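Local coordinates for protein 4-oxalmesaconate hydratase (Pseudomonas putida, PDB 5CGZ) that catalyses the zinc-dependent hydration of 4-carboxy-2-hydroxymuconate, the enol of oxalomesaconate, to 4-carboxy-4-hydroxy-2-oxoadipate in the third step of gallate degradation, at residues I22-H25 and A26-Y30; D180-Y183 and A184-C188; T200-A203 and L204-V208; E193-W196 and E197-R201; F96-A99 and D100-R104. One frame throughout, in Å; residues are numbered along the deposited sequence. Where two conformers were deposited one is given.

Interaction 1 (I22-H25 and A26-Y30)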
# COMPACT_ATOMS: atom_id res chain seq x y z
N ILE A 22 -16.27 -25.76 -4.63
CA ILE A 22 -16.08 -27.21 -4.69
C ILE A 22 -17.24 -27.88 -5.45
O ILE A 22 -17.02 -28.62 -6.42
CB ILE A 22 -15.94 -27.82 -3.27
CG1 ILE A 22 -14.62 -27.34 -2.64
CG2 ILE A 22 -15.98 -29.35 -3.34
CD1 ILE A 22 -14.47 -27.66 -1.16
N ALA A 23 -18.47 -27.60 -5.02
CA ALA A 23 -19.66 -28.19 -5.64
C ALA A 23 -19.77 -27.79 -7.11
O ALA A 23 -20.14 -28.61 -7.95
CB ALA A 23 -20.92 -27.78 -4.88
N LEU A 24 -19.46 -26.53 -7.41
CA LEU A 24 -19.60 -26.03 -8.77
C LEU A 24 -18.63 -26.75 -9.72
O LEU A 24 -19.02 -27.21 -10.80
CB LEU A 24 -19.37 -24.51 -8.83
CG LEU A 24 -19.70 -23.84 -10.18
CD1 LEU A 24 -21.20 -23.89 -10.46
CD2 LEU A 24 -19.18 -22.40 -10.25
N HIS A 25 -17.36 -26.85 -9.33
CA HIS A 25 -16.39 -27.47 -10.23
C HIS A 25 -16.57 -28.99 -10.30
O HIS A 25 -16.30 -29.60 -11.34
CB HIS A 25 -14.96 -27.09 -9.82
CG HIS A 25 -14.61 -25.66 -10.11
ND1 HIS A 25 -14.94 -24.63 -9.27
CD2 HIS A 25 -14.00 -25.09 -11.18
CE1 HIS A 25 -14.53 -23.48 -9.79
NE2 HIS A 25 -13.95 -23.74 -10.95
N ALA A 26 -17.02 -29.61 -9.22
CA ALA A 26 -17.34 -31.04 -9.25
C ALA A 26 -18.37 -31.32 -10.36
O ALA A 26 -18.24 -32.30 -11.11
CB ALA A 26 -17.86 -31.51 -7.89
N GLU A 27 -19.37 -30.45 -10.49
CA GLU A 27 -20.39 -30.63 -11.52
C GLU A 27 -19.83 -30.37 -12.91
O GLU A 27 -20.43 -30.78 -13.91
CB GLU A 27 -21.60 -29.72 -11.24
CG GLU A 27 -22.33 -30.11 -9.97
CD GLU A 27 -23.66 -29.39 -9.80
OE1 GLU A 27 -24.00 -28.54 -10.65
OE2 GLU A 27 -24.38 -29.68 -8.82
N GLN A 28 -18.68 -29.70 -12.97
CA GLN A 28 -18.01 -29.51 -14.25
C GLN A 28 -17.06 -30.65 -14.59
O GLN A 28 -16.31 -30.58 -15.57
CB GLN A 28 -17.25 -28.18 -14.26
CG GLN A 28 -18.17 -26.98 -14.37
CD GLN A 28 -17.43 -25.68 -14.13
OE1 GLN A 28 -16.27 -25.52 -14.53
NE2 GLN A 28 -18.09 -24.74 -13.46
N GLY A 29 -17.08 -31.71 -13.78
CA GLY A 29 -16.23 -32.86 -14.05
C GLY A 29 -14.86 -32.82 -13.39
O GLY A 29 -13.93 -33.51 -13.84
N TYR A 30 -14.72 -32.01 -12.34
CA TYR A 30 -13.47 -31.94 -11.58
C TYR A 30 -13.47 -32.93 -10.43
O TYR A 30 -14.47 -33.05 -9.71
CB TYR A 30 -13.24 -30.54 -11.01
CG TYR A 30 -12.77 -29.50 -11.98
CD1 TYR A 30 -13.66 -28.92 -12.88
CD2 TYR A 30 -11.45 -29.06 -11.99
CE1 TYR A 30 -13.25 -27.95 -13.76
CE2 TYR A 30 -11.03 -28.09 -12.87
CZ TYR A 30 -11.93 -27.53 -13.75
OH TYR A 30 -11.51 -26.57 -14.63
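A Schellman motif ends helix 13-27, and the rings of His25 and Tyr30 meet across it. Its signature bonds run from Tyr30 N to His25 O (3.1 Å) and from Gly29 N to Ala26 O (3.0 Å), with Gly29 at phi 91° as the C-prime residue; a side chain there would collide with the carbonyl oxygen of the residue before, so the position calls for glycine. Further back, the bond from Ala26 N to Ile22 O is regular, that from Gln28 N to Leu24 O weak. The reversal brings the rings of His25 and Tyr30 together as an edge-to-face pair, centroids 5.2 Å apart and planes at 88°. His25 CD2 stands over one face of Tyr30, toward the rim, 3.9 Å from CE1 of that ring. With CG of Tyr30 turned beside its own backbone N (chi1 -76°), the ring also lies along the His25 backbone, CD1 reaching 3.1 Å from His25 O. The Tyr30 hydroxyl bonds to Glu108 OE1 and to Asn238 of the second subunit. An alanine at Tyr30 is likely to leave the CD2 edge of His25 without its aromatic face and Glu108 without its hydroxyl partner. The imidazole is held at both nitrogens, ND1 by Ala21 O and NE2 by Leu239 N of the second subunit, which fixes its rotation. This glycine-centred stop is typical of a helix end that turns into the next strand, here in the beta-alpha-beta unit of strands 3-8 and 31-36 in the Rossmann-like core.

Interaction 2 (D180-Y183 and A184-C188)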
# COMPACT_ATOMS: atom_id res chain seq x y z
N ASP A 180 -27.77 -24.80 -2.89
CA ASP A 180 -28.42 -25.80 -2.03
C ASP A 180 -27.41 -26.79 -1.47
O ASP A 180 -27.50 -27.19 -0.31
CB ASP A 180 -29.52 -26.55 -2.79
CG ASP A 180 -30.74 -25.67 -3.07
OD1 ASP A 180 -30.85 -24.57 -2.47
OD2 ASP A 180 -31.59 -26.08 -3.89
N LYS A 181 -26.44 -27.19 -2.30
CA LYS A 181 -25.39 -28.08 -1.84
C LYS A 181 -24.51 -27.39 -0.81
O LYS A 181 -24.21 -27.97 0.24
CB LYS A 181 -24.54 -28.57 -3.03
CG LYS A 181 -25.22 -29.65 -3.85
CD LYS A 181 -24.37 -30.07 -5.04
CE LYS A 181 -24.97 -31.28 -5.76
NZ LYS A 181 -24.14 -31.66 -6.93
N LYS A 182 -24.09 -26.15 -1.07
CA LYS A 182 -23.23 -25.47 -0.10
C LYS A 182 -23.96 -25.35 1.23
O LYS A 182 -23.37 -25.57 2.29
CB LYS A 182 -22.78 -24.09 -0.57
CG LYS A 182 -21.98 -23.36 0.53
CD LYS A 182 -21.30 -22.07 0.06
CE LYS A 182 -20.33 -21.59 1.15
NZ LYS A 182 -19.51 -20.41 0.72
N TYR A 183 -25.23 -25.00 1.18
CA TYR A 183 -25.98 -24.80 2.42
C TYR A 183 -26.22 -26.11 3.17
O TYR A 183 -26.19 -26.15 4.40
CB TYR A 183 -27.32 -24.11 2.14
CG TYR A 183 -28.02 -23.74 3.43
CD1 TYR A 183 -27.49 -22.77 4.28
CD2 TYR A 183 -29.19 -24.39 3.81
CE1 TYR A 183 -28.11 -22.44 5.47
CE2 TYR A 183 -29.82 -24.07 5.01
CZ TYR A 183 -29.28 -23.10 5.83
OH TYR A 183 -29.89 -22.78 7.01
N ALA A 184 -26.46 -27.19 2.42
CA ALA A 184 -26.58 -28.51 3.06
C ALA A 184 -25.27 -28.91 3.72
O ALA A 184 -25.26 -29.47 4.81
CB ALA A 184 -27.02 -29.56 2.04
N ALA A 185 -24.15 -28.60 3.07
CA ALA A 185 -22.85 -28.87 3.68
C ALA A 185 -22.67 -28.01 4.93
O ALA A 185 -22.17 -28.47 5.96
CB ALA A 185 -21.72 -28.61 2.69
N ILE A 186 -23.09 -26.75 4.84
CA ILE A 186 -23.02 -25.84 5.97
C ILE A 186 -23.78 -26.40 7.18
O ILE A 186 -23.32 -26.28 8.33
CB ILE A 186 -23.57 -24.44 5.57
CG1 ILE A 186 -22.45 -23.60 4.95
CG2 ILE A 186 -24.17 -23.72 6.76
CD1 ILE A 186 -22.92 -22.24 4.49
N GLN A 187 -24.92 -27.02 6.92
CA GLN A 187 -25.73 -27.58 8.00
C GLN A 187 -25.08 -28.78 8.69
O GLN A 187 -25.51 -29.18 9.77
CB GLN A 187 -27.12 -27.95 7.47
CG GLN A 187 -27.98 -26.73 7.21
CD GLN A 187 -29.38 -27.08 6.77
OE1 GLN A 187 -30.35 -26.65 7.39
NE2 GLN A 187 -29.50 -27.83 5.68
N CYS A 188 -24.05 -29.35 8.09
CA CYS A 188 -23.27 -30.38 8.76
C CYS A 188 -22.42 -29.80 9.90
O CYS A 188 -21.95 -30.53 10.76
CB CYS A 188 -22.34 -31.11 7.79
SG CYS A 188 -23.19 -32.04 6.52
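An i to i+4 contact near the C-terminal end of a short helix, 179-186, lays the side chain of Gln187 over the ring of Tyr183. Four successive backbone bonds carry the turn, from Ala184 N to Asp180 O through Gln187 N to Tyr183 O, the third of them, Ile186 N to Lys182 O, measuring 2.8 Å. With CG anti to the backbone N (chi1 -173°), the tyrosine ring leans forward along the helix, over the residue one turn on. Gln187 CG then sits over one ring face as a CH-pi contact, 4.2 Å from the centroid and 24° off the normal, displaced toward the rim. Farther out, the amide carbon CD of Gln187 lies 3.5 Å from Tyr183 CE2, and its OE1 is equally close to the same ring carbon. The amide and ring planes differ by 32°, so the glutamine is inclined to the ring and not laid flat on it. On the buried side the touching is slighter: Ile186 CG2 approaches Tyr183 CD1 at 4.3 Å, and Ile186 CD1 lies 4.2 Å from Lys182 CG. The extended chain of Lys182 carries NZ to a salt bridge with Glu226 and a bond to Trp16 O, giving this ammonium two partners. Around the turn, Trp196 of helix 193-212 touches Tyr183, Ile186 and Gln187. Ala184 and Ala185 rest on Ile73 and Leu74 of helix 56-74, while Ile186 packs on Val15 and Trp16 of helix 13-27, placing the short helix among three longer ones.

Interaction 3 (T200-A203 and L204-V208)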
# COMPACT_ATOMS: atom_id res chain seq x y z
N THR A 200 -24.41 -17.38 4.79
CA THR A 200 -25.52 -17.14 3.87
C THR A 200 -25.54 -15.66 3.46
O THR A 200 -25.67 -15.32 2.28
CB THR A 200 -26.88 -17.52 4.50
OG1 THR A 200 -26.88 -18.92 4.79
CG2 THR A 200 -28.03 -17.20 3.54
N ARG A 201 -25.43 -14.77 4.45
CA ARG A 201 -25.43 -13.34 4.14
C ARG A 201 -24.21 -12.99 3.27
O ARG A 201 -24.34 -12.19 2.34
CB ARG A 201 -25.47 -12.50 5.42
CG ARG A 201 -26.86 -12.54 6.10
CD ARG A 201 -27.00 -11.54 7.22
NE ARG A 201 -25.97 -11.72 8.24
CZ ARG A 201 -26.16 -12.35 9.40
NH1 ARG A 201 -27.34 -12.87 9.71
NH2 ARG A 201 -25.15 -12.45 10.25
N VAL A 202 -23.06 -13.60 3.55
CA VAL A 202 -21.86 -13.35 2.73
C VAL A 202 -22.14 -13.68 1.26
O VAL A 202 -21.86 -12.88 0.38
CB VAL A 202 -20.64 -14.19 3.19
CG1 VAL A 202 -19.49 -14.07 2.17
CG2 VAL A 202 -20.16 -13.73 4.57
N ALA A 203 -22.70 -14.86 1.01
CA ALA A 203 -22.97 -15.29 -0.37
C ALA A 203 -23.97 -14.36 -1.05
O ALA A 203 -23.85 -14.07 -2.25
CB ALA A 203 -23.48 -16.74 -0.39
N LEU A 204 -24.97 -13.90 -0.30
CA LEU A 204 -25.96 -13.00 -0.87
C LEU A 204 -25.33 -11.64 -1.17
O LEU A 204 -25.61 -11.05 -2.22
CB LEU A 204 -27.15 -12.83 0.09
CG LEU A 204 -28.10 -14.03 0.21
CD1 LEU A 204 -29.02 -13.87 1.43
CD2 LEU A 204 -28.93 -14.22 -1.07
N GLN A 205 -24.47 -11.15 -0.28
CA GLN A 205 -23.80 -9.87 -0.51
C GLN A 205 -22.88 -9.95 -1.72
O GLN A 205 -22.90 -9.08 -2.59
CB GLN A 205 -23.00 -9.44 0.74
CG GLN A 205 -23.87 -9.05 1.94
CD GLN A 205 -24.85 -7.93 1.62
OE1 GLN A 205 -25.94 -8.17 1.10
NE2 GLN A 205 -24.45 -6.69 1.92
N ARG A 206 -22.07 -11.00 -1.78
CA ARG A 206 -21.16 -11.16 -2.92
C ARG A 206 -21.97 -11.38 -4.19
O ARG A 206 -21.55 -10.97 -5.27
CB ARG A 206 -20.19 -12.32 -2.68
CG ARG A 206 -19.29 -12.13 -1.46
CD ARG A 206 -18.61 -10.77 -1.45
NE ARG A 206 -17.66 -10.66 -0.33
CZ ARG A 206 -16.96 -9.57 -0.04
NH1 ARG A 206 -17.08 -8.47 -0.78
NH2 ARG A 206 -16.13 -9.58 1.00
N GLY A 207 -23.13 -12.01 -4.06
CA GLY A 207 -24.02 -12.20 -5.20
C GLY A 207 -24.45 -10.87 -5.80
O GLY A 207 -24.39 -10.67 -7.01
N VAL A 208 -24.88 -9.95 -4.94
CA VAL A 208 -25.30 -8.62 -5.41
C VAL A 208 -24.12 -7.89 -6.04
O VAL A 208 -24.27 -7.26 -7.09
CB VAL A 208 -25.89 -7.77 -4.26
CG1 VAL A 208 -26.04 -6.30 -4.68
CG2 VAL A 208 -27.25 -8.34 -3.82
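Four consecutive i to i+4 bonds make residues 200-208 regular alpha helix in the middle of helix 193-212. Arg206 N to Val202 O is the straightest at the hydrogen, 172° over 2.9 Å. Gly207 N to Ala203 O is more bent, at 141°, and a CB on Gly207 would crowd that same oxygen. On one side of the helix, Thr200 and Leu204 run side by side in the same direction, methyl CG2 of the threonine 4.1 Å from CD1 of the leucine. Having CG anti to its own carbonyl carbon (chi1 -72°), Leu204 also brings that atom 3.4 Å from Thr200 O. Val202 and Arg206 cross at a slant, CG1 of the valine 4.1 Å from the arginine CG. The arginine chain bends at its second torsion, and its guanidinium goes on to salt bridges with Glu158 and with Glu163 of the third subunit. Gln205 OE1 accepts a bond from Arg201 NE of that subunit, and Arg201 NE gives the reciprocal bond to Gln205 OE1 of the third subunit. The chemistry thus divides: between residues 200-203 and 204-208 the side-chain contacts are between aliphatic carbons, the polar ends of Arg201 and Gln205 go to the third subunit, and Arg206 divides its guanidinium between its own chain and that subunit.

Interaction 4 (E193-W196 and E197-R201)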
# COMPACT_ATOMS: atom_id res chain seq x y z
N GLU A 193 -25.26 -22.49 13.93
CA GLU A 193 -26.31 -21.78 13.20
C GLU A 193 -26.02 -20.29 12.93
O GLU A 193 -26.41 -19.77 11.89
CB GLU A 193 -27.64 -21.90 13.96
CG GLU A 193 -28.30 -23.28 13.90
CD GLU A 193 -27.69 -24.30 14.86
OE1 GLU A 193 -26.66 -24.00 15.52
OE2 GLU A 193 -28.24 -25.42 14.96
N HIS A 194 -25.36 -19.60 13.86
CA HIS A 194 -25.01 -18.20 13.65
C HIS A 194 -24.07 -18.05 12.47
O HIS A 194 -24.19 -17.10 11.69
CB HIS A 194 -24.37 -17.58 14.90
CG HIS A 194 -25.35 -17.27 15.99
ND1 HIS A 194 -24.97 -16.85 17.24
CD2 HIS A 194 -26.71 -17.34 16.01
CE1 HIS A 194 -26.05 -16.66 17.99
NE2 HIS A 194 -27.11 -16.95 17.26
N LEU A 195 -23.14 -18.98 12.33
CA LEU A 195 -22.25 -18.98 11.18
C LEU A 195 -22.97 -19.42 9.91
O LEU A 195 -22.62 -18.95 8.82
CB LEU A 195 -21.03 -19.88 11.44
CG LEU A 195 -20.03 -19.32 12.45
CD1 LEU A 195 -18.78 -20.19 12.49
CD2 LEU A 195 -19.67 -17.86 12.13
N TRP A 196 -23.98 -20.29 10.02
CA TRP A 196 -24.79 -20.65 8.86
C TRP A 196 -25.37 -19.37 8.27
O TRP A 196 -25.33 -19.15 7.06
CB TRP A 196 -25.96 -21.58 9.20
CG TRP A 196 -25.62 -22.88 9.86
CD1 TRP A 196 -24.39 -23.33 10.22
CD2 TRP A 196 -26.55 -23.90 10.25
NE1 TRP A 196 -24.49 -24.58 10.81
CE2 TRP A 196 -25.81 -24.94 10.84
CE3 TRP A 196 -27.95 -24.02 10.15
CZ2 TRP A 196 -26.42 -26.10 11.33
CZ3 TRP A 196 -28.55 -25.18 10.64
CH2 TRP A 196 -27.78 -26.20 11.22
N GLU A 197 -25.92 -18.55 9.16
CA GLU A 197 -26.56 -17.30 8.77
C GLU A 197 -25.55 -16.28 8.26
O GLU A 197 -25.82 -15.58 7.29
CB GLU A 197 -27.32 -16.71 9.96
CG GLU A 197 -28.56 -17.51 10.33
CD GLU A 197 -28.90 -17.42 11.82
OE1 GLU A 197 -28.46 -16.47 12.50
OE2 GLU A 197 -29.62 -18.33 12.30
N TYR A 198 -24.40 -16.20 8.91
CA TYR A 198 -23.36 -15.26 8.49
C TYR A 198 -22.91 -15.57 7.07
O TYR A 198 -22.81 -14.67 6.24
CB TYR A 198 -22.18 -15.33 9.45
CG TYR A 198 -21.08 -14.31 9.21
CD1 TYR A 198 -20.01 -14.58 8.36
CD2 TYR A 198 -21.11 -13.07 9.87
CE1 TYR A 198 -18.99 -13.63 8.16
CE2 TYR A 198 -20.10 -12.13 9.67
CZ TYR A 198 -19.04 -12.41 8.82
OH TYR A 198 -18.05 -11.46 8.64
N TYR A 199 -22.65 -16.84 6.76
CA TYR A 199 -22.08 -17.16 5.46
C TYR A 199 -23.15 -17.23 4.38
O TYR A 199 -22.85 -17.07 3.20
CB TYR A 199 -21.24 -18.44 5.54
CG TYR A 199 -19.93 -18.06 6.16
CD1 TYR A 199 -18.96 -17.40 5.42
CD2 TYR A 199 -19.69 -18.26 7.52
CE1 TYR A 199 -17.77 -16.98 5.99
CE2 TYR A 199 -18.49 -17.85 8.10
CZ TYR A 199 -17.54 -17.21 7.32
OH TYR A 199 -16.36 -16.79 7.88
N THR A 200 -24.41 -17.38 4.79
CA THR A 200 -25.52 -17.14 3.87
C THR A 200 -25.54 -15.66 3.46
O THR A 200 -25.67 -15.32 2.28
CB THR A 200 -26.88 -17.52 4.50
OG1 THR A 200 -26.88 -18.92 4.79
CG2 THR A 200 -28.03 -17.20 3.54
N ARG A 201 -25.43 -14.77 4.45
CA ARG A 201 -25.43 -13.34 4.14
C ARG A 201 -24.21 -12.99 3.27
O ARG A 201 -24.34 -12.19 2.34
CB ARG A 201 -25.47 -12.50 5.42
CG ARG A 201 -26.86 -12.54 6.10
CD ARG A 201 -27.00 -11.54 7.22
NE ARG A 201 -25.97 -11.72 8.24
CZ ARG A 201 -26.16 -12.35 9.40
NH1 ARG A 201 -27.34 -12.87 9.71
NH2 ARG A 201 -25.15 -12.45 10.25
O HOH W 1 -24.78 -14.40 12.30
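Glu197 N bonds to Glu193 O at 3.0 Å in the opening turn of helix 193-212, the longer arm of the helical hairpin it forms with helix 179-186. The carboxylate of Glu197 runs alongside His194 in the same direction, OE1 4.0 Å from ring atom CD2 and the two planes 52° apart. Tyr198 N takes His194 O. Beyond CB the Tyr198 ring leaves residues 193-196, its hydroxyl bonding to His160 O and to Gln209 of the third subunit. Tyr199 N goes to Leu195 O, and the two side chains lie side by side, Leu195 CD2 meeting ring atom CE2 at 4.2 Å. With CG beside the backbone N (chi1 -78°), the Tyr199 ring presents its edge to Leu195 O, 3.3 Å from CD2 of the tyrosine. One face of this ring carries CD1 of Tyr198 over its centre. The Tyr199 hydroxyl bonds to Arg17 and to ND1 of His160, and the side chain comes within about 8 Å of the zinc ion, nearest atoms. At Thr200, Trp196 O is gripped twice, by the threonine's backbone N at 3.0 Å and its OG1 at 2.8 Å, the two donors arriving from opposite faces of the carbonyl plane. Arg201 sets one guanidinium face over Glu197 O, and its NH2 donates to a water that in turn donates to His194 O, 2.8 Å from that oxygen.

Interaction 5 (F96-A99 and D100-R104)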
# COMPACT_ATOMS: atom_id res chain seq x y z
N PHE A 96 6.63 -31.44 2.47
CA PHE A 96 6.78 -32.53 1.50
C PHE A 96 5.50 -33.37 1.40
O PHE A 96 5.12 -33.82 0.31
CB PHE A 96 7.98 -33.40 1.87
CG PHE A 96 9.32 -32.71 1.72
CD1 PHE A 96 9.57 -31.88 0.63
CD2 PHE A 96 10.32 -32.87 2.66
CE1 PHE A 96 10.79 -31.25 0.48
CE2 PHE A 96 11.55 -32.24 2.52
CZ PHE A 96 11.78 -31.42 1.44
N ARG A 97 4.83 -33.60 2.52
CA ARG A 97 3.52 -34.26 2.54
C ARG A 97 2.58 -33.56 1.56
O ARG A 97 1.92 -34.18 0.74
CB ARG A 97 2.90 -34.25 3.95
CG ARG A 97 3.25 -35.45 4.86
CD ARG A 97 1.97 -36.09 5.48
NE ARG A 97 1.59 -35.52 6.77
CZ ARG A 97 0.48 -35.83 7.45
NH1 ARG A 97 0.24 -35.26 8.61
NH2 ARG A 97 -0.41 -36.71 6.96
N LEU A 98 2.51 -32.23 1.68
CA LEU A 98 1.61 -31.45 0.83
C LEU A 98 2.09 -31.43 -0.62
O LEU A 98 1.28 -31.51 -1.55
CB LEU A 98 1.47 -30.02 1.37
CG LEU A 98 0.34 -29.18 0.76
CD1 LEU A 98 -0.98 -29.96 0.78
CD2 LEU A 98 0.19 -27.86 1.52
N ALA A 99 3.40 -31.33 -0.84
CA ALA A 99 3.93 -31.40 -2.20
C ALA A 99 3.56 -32.72 -2.87
O ALA A 99 3.29 -32.77 -4.07
CB ALA A 99 5.44 -31.21 -2.21
N ASP A 100 3.54 -33.80 -2.09
CA ASP A 100 3.14 -35.10 -2.63
C ASP A 100 1.66 -35.12 -3.01
O ASP A 100 1.27 -35.75 -3.99
CB ASP A 100 3.44 -36.22 -1.62
CG ASP A 100 4.94 -36.43 -1.40
OD1 ASP A 100 5.75 -35.96 -2.24
OD2 ASP A 100 5.30 -37.06 -0.39
N VAL A 101 0.82 -34.43 -2.24
CA VAL A 101 -0.59 -34.30 -2.63
C VAL A 101 -0.68 -33.60 -3.98
O VAL A 101 -1.43 -34.04 -4.86
CB VAL A 101 -1.41 -33.53 -1.57
CG1 VAL A 101 -2.83 -33.28 -2.07
CG2 VAL A 101 -1.43 -34.33 -0.26
N TYR A 102 0.09 -32.53 -4.16
CA TYR A 102 0.12 -31.81 -5.44
C TYR A 102 0.53 -32.74 -6.58
O TYR A 102 -0.09 -32.73 -7.65
CB TYR A 102 1.10 -30.64 -5.39
CG TYR A 102 0.53 -29.30 -4.93
CD1 TYR A 102 -0.04 -28.42 -5.84
CD2 TYR A 102 0.63 -28.90 -3.60
CE1 TYR A 102 -0.54 -27.18 -5.42
CE2 TYR A 102 0.14 -27.66 -3.17
CZ TYR A 102 -0.44 -26.80 -4.09
OH TYR A 102 -0.93 -25.58 -3.68
N ARG A 103 1.59 -33.51 -6.36
CA ARG A 103 2.10 -34.40 -7.40
C ARG A 103 1.04 -35.46 -7.78
O ARG A 103 0.91 -35.82 -8.94
CB ARG A 103 3.40 -35.08 -6.94
CG ARG A 103 4.63 -34.16 -6.92
CD ARG A 103 5.18 -33.98 -8.31
NE ARG A 103 6.31 -33.06 -8.42
CZ ARG A 103 7.59 -33.40 -8.28
NH1 ARG A 103 7.92 -34.66 -8.00
NH2 ARG A 103 8.54 -32.48 -8.42
N ARG A 104 0.28 -35.92 -6.80
CA ARG A 104 -0.75 -36.93 -7.04
C ARG A 104 -2.02 -36.34 -7.68
O ARG A 104 -2.57 -36.90 -8.62
CB ARG A 104 -1.11 -37.62 -5.72
CG ARG A 104 -2.16 -38.71 -5.85
CD ARG A 104 -2.49 -39.32 -4.49
NE ARG A 104 -3.39 -38.49 -3.70
CZ ARG A 104 -3.06 -37.91 -2.54
NH1 ARG A 104 -1.84 -38.07 -2.04
NH2 ARG A 104 -3.95 -37.18 -1.89
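CG anti to the backbone N (chi1 -168°) lays the Leu98 isobutyl group along helix 92-105, beside Val101 and Tyr102. Leu98 CD1 then meets Val101 CB at 4.3 Å, and its CG lies 4.2 Å from CE2 of the tyrosine ring. Tyr102 has its own ring standing edge-on to the backbone, with Leu98 O near the ring plane and 3.4 Å from Tyr102 CD2. The same oxygen accepts the helical bond from Tyr102 N, at 163° the straightest of the four that join residues 96-99 to 100-104. Asp100 has CG beside its backbone N (chi1 -67°), which folds the carboxylate back over the preceding turn, CG only 3.1 Å from Phe96 O. Its oxygens find no donor there, since OD2 and Phe96 O, 3.3 Å apart, are both acceptors. The carboxylate is instead held by the hydroxyl of Tyr142 at OD1 and a salt bridge from Lys143 to OD2, which would probably favour its ionised form. A leucine in place of Asp100 would probably leave the Lys143 ammonium without its counter-charge and the Tyr142 hydroxyl without an acceptor. Arg103, one turn on from Ala99, brings CG 3.4 Å from Ala99 O before its guanidinium reaches Ala137 O and Glu146. Val101 faces Leu5, His33 and Val35 of the sheet, whereas Leu98 and Tyr102 touch Ala133 of helix 122-138. A helix laid with its apolar side on parallel strands, here 3-8 and 31-36, is typical of the alpha-beta layers of a Rossmann-like fold.

Interactions 1 and 5 belong to helices packed on the Rossmann-like sheet, whereas interactions 2, 3 and 4 lie on the helical hairpin. Interaction 5 is a buried contact in which leucine meets a valine and a tyrosine ring; interaction 3 joins aliphatic carbons. Interactions 3 and 4 are successive pieces of helix 193-212, sharing Thr200 and Arg201, and both touch the third subunit, while interaction 1 faces the second. Interaction 2 links the two regions: Lys181 NZ makes a 2.7 Å salt bridge to Glu27 OE2 of interaction 1, and Tyr183 OH lies 3.9 Å from Trp196 CE3 of interaction 4. Aromatic faces mark interactions 1 and 2; a backbone oxygen that accepts two hydrogen bonds marks interaction 4.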